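Local coordinates for protein putative phosphosugar isomerases (Salmonella typhimurium LT2, PDB 3FKJ) that probably binds phosphorylated sugar derivatives through its SIS domains and may act as an isomerase, although its substrate is not established, at residues S21-L35 / Y158-T170. Residues are numbered along the deposited sequence; the frame is centred on the assembly and turned at random.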
# COMPACT_ATOMS: atom_id res chain seq x y z
N SER A 21 6.27 30.88 -4.55
CA SER A 21 6.60 29.72 -5.35
C SER A 21 5.60 29.62 -6.51
O SER A 21 4.39 29.82 -6.31
CB SER A 21 6.44 28.42 -4.50
OG SER A 21 7.64 27.76 -4.10
N VAL A 22 6.08 29.23 -7.68
CA VAL A 22 5.22 28.82 -8.79
C VAL A 22 4.26 27.70 -8.39
O VAL A 22 3.07 27.77 -8.73
CB VAL A 22 6.07 28.30 -9.98
CG1 VAL A 22 5.21 27.61 -11.05
CG2 VAL A 22 6.87 29.43 -10.57
N ALA A 23 4.79 26.68 -7.70
CA ALA A 23 3.98 25.56 -7.23
C ALA A 23 2.99 25.99 -6.13
O ALA A 23 1.83 25.62 -6.18
CB ALA A 23 4.86 24.43 -6.73
N HIS A 24 3.44 26.77 -5.16
CA HIS A 24 2.56 27.37 -4.14
C HIS A 24 1.37 28.11 -4.77
O HIS A 24 0.23 27.85 -4.41
CB HIS A 24 3.38 28.33 -3.28
CG HIS A 24 2.70 28.82 -2.04
ND1 HIS A 24 3.35 29.64 -1.14
CD2 HIS A 24 1.47 28.59 -1.52
CE1 HIS A 24 2.54 29.91 -0.13
NE2 HIS A 24 1.40 29.28 -0.33
N GLU A 25 1.62 28.99 -5.73
CA GLU A 25 0.55 29.77 -6.33
C GLU A 25 -0.41 28.94 -7.17
O GLU A 25 -1.62 29.15 -7.10
CB GLU A 25 1.12 30.93 -7.16
CG GLU A 25 0.24 32.15 -7.21
CD GLU A 25 1.04 33.49 -7.39
OE1 GLU A 25 2.26 33.48 -7.66
OE2 GLU A 25 0.42 34.57 -7.25
N ASN A 26 0.13 28.01 -7.96
CA ASN A 26 -0.70 27.07 -8.73
C ASN A 26 -1.62 26.27 -7.84
O ASN A 26 -2.84 26.25 -8.05
CB ASN A 26 0.17 26.08 -9.52
CG ASN A 26 0.68 26.66 -10.84
OD1 ASN A 26 0.23 27.72 -11.28
ND2 ASN A 26 1.61 25.96 -11.46
N ALA A 27 -1.04 25.63 -6.83
CA ALA A 27 -1.80 24.84 -5.86
C ALA A 27 -2.90 25.66 -5.23
O ALA A 27 -4.05 25.22 -5.09
CB ALA A 27 -0.88 24.30 -4.78
N ARG A 28 -2.55 26.87 -4.83
CA ARG A 28 -3.47 27.71 -4.09
C ARG A 28 -4.64 28.16 -4.95
O ARG A 28 -5.80 28.12 -4.49
CB ARG A 28 -2.74 28.89 -3.46
CG ARG A 28 -3.65 29.80 -2.69
CD ARG A 28 -3.01 30.34 -1.46
NE ARG A 28 -2.39 31.64 -1.66
CZ ARG A 28 -1.95 32.39 -0.65
NH1 ARG A 28 -2.02 31.96 0.62
NH2 ARG A 28 -1.42 33.58 -0.91
N ARG A 29 -4.36 28.58 -6.19
CA ARG A 29 -5.42 28.98 -7.14
C ARG A 29 -6.32 27.80 -7.47
O ARG A 29 -7.54 27.94 -7.54
CB ARG A 29 -4.88 29.47 -8.47
CG ARG A 29 -4.00 30.69 -8.47
CD ARG A 29 -3.46 30.98 -9.91
NE ARG A 29 -2.93 29.79 -10.62
CZ ARG A 29 -3.65 28.94 -11.37
NH1 ARG A 29 -4.96 29.12 -11.55
NH2 ARG A 29 -3.06 27.90 -11.93
N ILE A 30 -5.73 26.63 -7.69
CA ILE A 30 -6.56 25.48 -8.08
C ILE A 30 -7.58 25.13 -6.99
O ILE A 30 -8.78 24.93 -7.28
CB ILE A 30 -5.71 24.28 -8.53
CG1 ILE A 30 -4.99 24.65 -9.85
CG2 ILE A 30 -6.59 23.02 -8.71
CD1 ILE A 30 -3.87 23.75 -10.25
N ILE A 31 -7.11 25.09 -5.74
CA ILE A 31 -7.95 24.66 -4.62
C ILE A 31 -9.01 25.71 -4.27
O ILE A 31 -10.15 25.33 -3.94
CB ILE A 31 -7.09 24.24 -3.39
CG1 ILE A 31 -6.14 23.08 -3.78
CG2 ILE A 31 -7.98 23.87 -2.17
CD1 ILE A 31 -6.80 21.81 -4.45
N SER A 32 -8.67 27.01 -4.37
CA SER A 32 -9.68 28.09 -4.21
C SER A 32 -10.77 28.00 -5.27
O SER A 32 -11.96 28.08 -4.95
CB SER A 32 -9.07 29.49 -4.29
OG SER A 32 -7.85 29.58 -3.59
N ASP A 33 -10.35 27.84 -6.53
CA ASP A 33 -11.30 27.72 -7.62
C ASP A 33 -12.26 26.56 -7.40
O ASP A 33 -13.47 26.70 -7.51
CB ASP A 33 -10.59 27.55 -8.96
CG ASP A 33 -11.47 27.97 -10.13
OD1 ASP A 33 -11.56 29.19 -10.40
OD2 ASP A 33 -12.07 27.09 -10.79
N ILE A 34 -11.72 25.40 -7.04
CA ILE A 34 -12.55 24.24 -6.78
C ILE A 34 -13.52 24.50 -5.62
O ILE A 34 -14.70 24.17 -5.71
CB ILE A 34 -11.70 23.01 -6.48
CG1 ILE A 34 -10.90 22.60 -7.73
CG2 ILE A 34 -12.59 21.89 -5.95
CD1 ILE A 34 -9.61 21.76 -7.40
N LEU A 35 -13.02 25.06 -4.53
CA LEU A 35 -13.90 25.34 -3.36
C LEU A 35 -15.02 26.34 -3.65
O LEU A 35 -16.06 26.31 -2.99
CB LEU A 35 -13.08 25.79 -2.14
CG LEU A 35 -12.35 24.60 -1.47
CD1 LEU A 35 -11.25 25.08 -0.56
CD2 LEU A 35 -13.34 23.71 -0.72
N TYR A 158 4.53 18.60 -5.72
CA TYR A 158 3.17 19.11 -5.96
C TYR A 158 2.12 18.33 -5.17
O TYR A 158 1.09 18.88 -4.80
CB TYR A 158 2.86 19.11 -7.46
CG TYR A 158 3.15 20.42 -8.16
CD1 TYR A 158 2.28 21.50 -8.06
CD2 TYR A 158 4.28 20.59 -8.94
CE1 TYR A 158 2.52 22.70 -8.74
CE2 TYR A 158 4.54 21.77 -9.58
CZ TYR A 158 3.66 22.83 -9.48
OH TYR A 158 3.93 24.00 -10.14
N SER A 159 2.39 17.06 -4.88
CA SER A 159 1.48 16.29 -4.03
C SER A 159 1.40 16.99 -2.67
O SER A 159 0.32 17.05 -2.08
CB SER A 159 1.88 14.80 -3.88
OG SER A 159 2.98 14.60 -3.00
N LEU A 160 2.53 17.53 -2.18
CA LEU A 160 2.55 18.11 -0.84
C LEU A 160 1.97 19.52 -0.88
O LEU A 160 1.25 19.91 0.02
CB LEU A 160 3.97 18.09 -0.24
CG LEU A 160 4.09 18.58 1.23
CD1 LEU A 160 3.17 17.88 2.21
CD2 LEU A 160 5.51 18.52 1.70
N TRP A 161 2.27 20.28 -1.95
CA TRP A 161 1.67 21.61 -2.15
C TRP A 161 0.14 21.53 -2.19
O TRP A 161 -0.55 22.30 -1.52
CB TRP A 161 2.17 22.27 -3.45
CG TRP A 161 3.58 22.85 -3.39
CD1 TRP A 161 4.65 22.43 -4.10
CD2 TRP A 161 4.02 23.95 -2.59
NE1 TRP A 161 5.75 23.20 -3.80
CE2 TRP A 161 5.40 24.14 -2.87
CE3 TRP A 161 3.40 24.80 -1.66
CZ2 TRP A 161 6.16 25.16 -2.27
CZ3 TRP A 161 4.16 25.79 -1.05
CH2 TRP A 161 5.53 25.96 -1.35
N LEU A 162 -0.38 20.63 -3.01
CA LEU A 162 -1.84 20.45 -3.17
C LEU A 162 -2.47 19.98 -1.87
O LEU A 162 -3.49 20.52 -1.44
CB LEU A 162 -2.13 19.45 -4.29
CG LEU A 162 -1.84 19.98 -5.68
CD1 LEU A 162 -1.74 18.82 -6.75
CD2 LEU A 162 -2.88 20.98 -6.01
N ALA A 163 -1.84 19.02 -1.22
CA ALA A 163 -2.26 18.58 0.13
C ALA A 163 -2.34 19.74 1.14
O ALA A 163 -3.36 19.87 1.85
CB ALA A 163 -1.34 17.50 0.68
N LEU A 164 -1.25 20.52 1.23
CA LEU A 164 -1.18 21.69 2.10
C LEU A 164 -2.39 22.61 1.88
O LEU A 164 -3.04 23.03 2.83
CB LEU A 164 0.10 22.50 1.83
CG LEU A 164 0.24 23.87 2.50
CD1 LEU A 164 0.44 23.66 4.00
CD2 LEU A 164 1.38 24.71 1.84
N GLU A 165 -2.66 22.91 0.61
CA GLU A 165 -3.76 23.80 0.23
C GLU A 165 -5.15 23.25 0.47
O GLU A 165 -6.03 23.97 0.92
CB GLU A 165 -3.60 24.26 -1.22
CG GLU A 165 -2.42 25.19 -1.42
CD GLU A 165 -2.57 26.51 -0.65
OE1 GLU A 165 -3.71 27.00 -0.43
OE2 GLU A 165 -1.52 27.06 -0.28
N ILE A 166 -5.33 21.95 0.23
CA ILE A 166 -6.61 21.30 0.54
C ILE A 166 -6.90 21.42 2.04
O ILE A 166 -7.99 21.78 2.41
CB ILE A 166 -6.70 19.86 0.04
CG1 ILE A 166 -6.68 19.85 -1.50
CG2 ILE A 166 -7.98 19.18 0.59
CD1 ILE A 166 -6.32 18.49 -2.12
N LEU A 167 -5.91 21.16 2.87
CA LEU A 167 -6.07 21.18 4.29
C LEU A 167 -6.27 22.59 4.76
O LEU A 167 -7.19 22.85 5.52
CB LEU A 167 -4.83 20.57 5.01
CG LEU A 167 -4.83 20.62 6.56
CD1 LEU A 167 -5.82 19.68 7.20
CD2 LEU A 167 -3.41 20.41 7.12
N ALA A 168 -5.40 23.49 4.33
CA ALA A 168 -5.46 24.87 4.78
C ALA A 168 -6.80 25.52 4.42
O ALA A 168 -7.35 26.25 5.24
CB ALA A 168 -4.26 25.73 4.20
N GLN A 169 -7.30 25.28 3.21
CA GLN A 169 -8.49 26.01 2.74
C GLN A 169 -9.81 25.34 3.16
O GLN A 169 -10.88 25.87 2.90
CB GLN A 169 -8.44 26.20 1.22
CG GLN A 169 -7.34 27.15 0.73
CD GLN A 169 -7.35 27.36 -0.76
OE1 GLN A 169 -8.40 27.57 -1.36
NE2 GLN A 169 -6.17 27.31 -1.37
N THR A 170 -9.72 24.14 3.77
CA THR A 170 -10.89 23.45 4.29
C THR A 170 -10.92 23.35 5.82
O THR A 170 -11.97 23.44 6.43
CB THR A 170 -11.03 22.02 3.68
OG1 THR A 170 -9.92 21.19 4.06
CG2 THR A 170 -11.11 22.09 2.16
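Trp161 lays one face of its indole under the first turn of helix 22-35: Ala23 CB sits 3.6 Å from the five-membered-ring centroid, and His24 CB covers the six-membered ring, both as CH-pi contacts. The same Ala23 methyl also rests over a face of Tyr158, the two rings meeting it from roughly perpendicular directions. His24, its CG trans to the backbone N (chi1 -169°), carries its imidazole nearly parallel to the indole but slid aside, the imidazole and six-membered-ring centroids 5.0 Å apart. Further along, Ala27 lets the helices close to 5.1 Å between its CA and that of Leu162, and Ile31 enters as a knob among Leu162, Glu165, Ile166 and Gln169. Gln169 NE2 reaches the Arg28 carbonyl O at 3.2 Å, nearly straight (169°) and on a lone pair, while donating at 2.7 Å to Glu165 OE1 on the carboxylate's anti side, tilted somewhat from its plane. The helices cross at -43° beside strand 136-139 of an SIS-type domain's five-stranded parallel sheet. Both amide hydrogens of Gln169 are thus engaged, fixing the amide's rotation; Tyr176 OH bonds to both Glu165 OE2 and His24 NE2, and nearby Arg28 would probably favour a charged Glu165 despite burial.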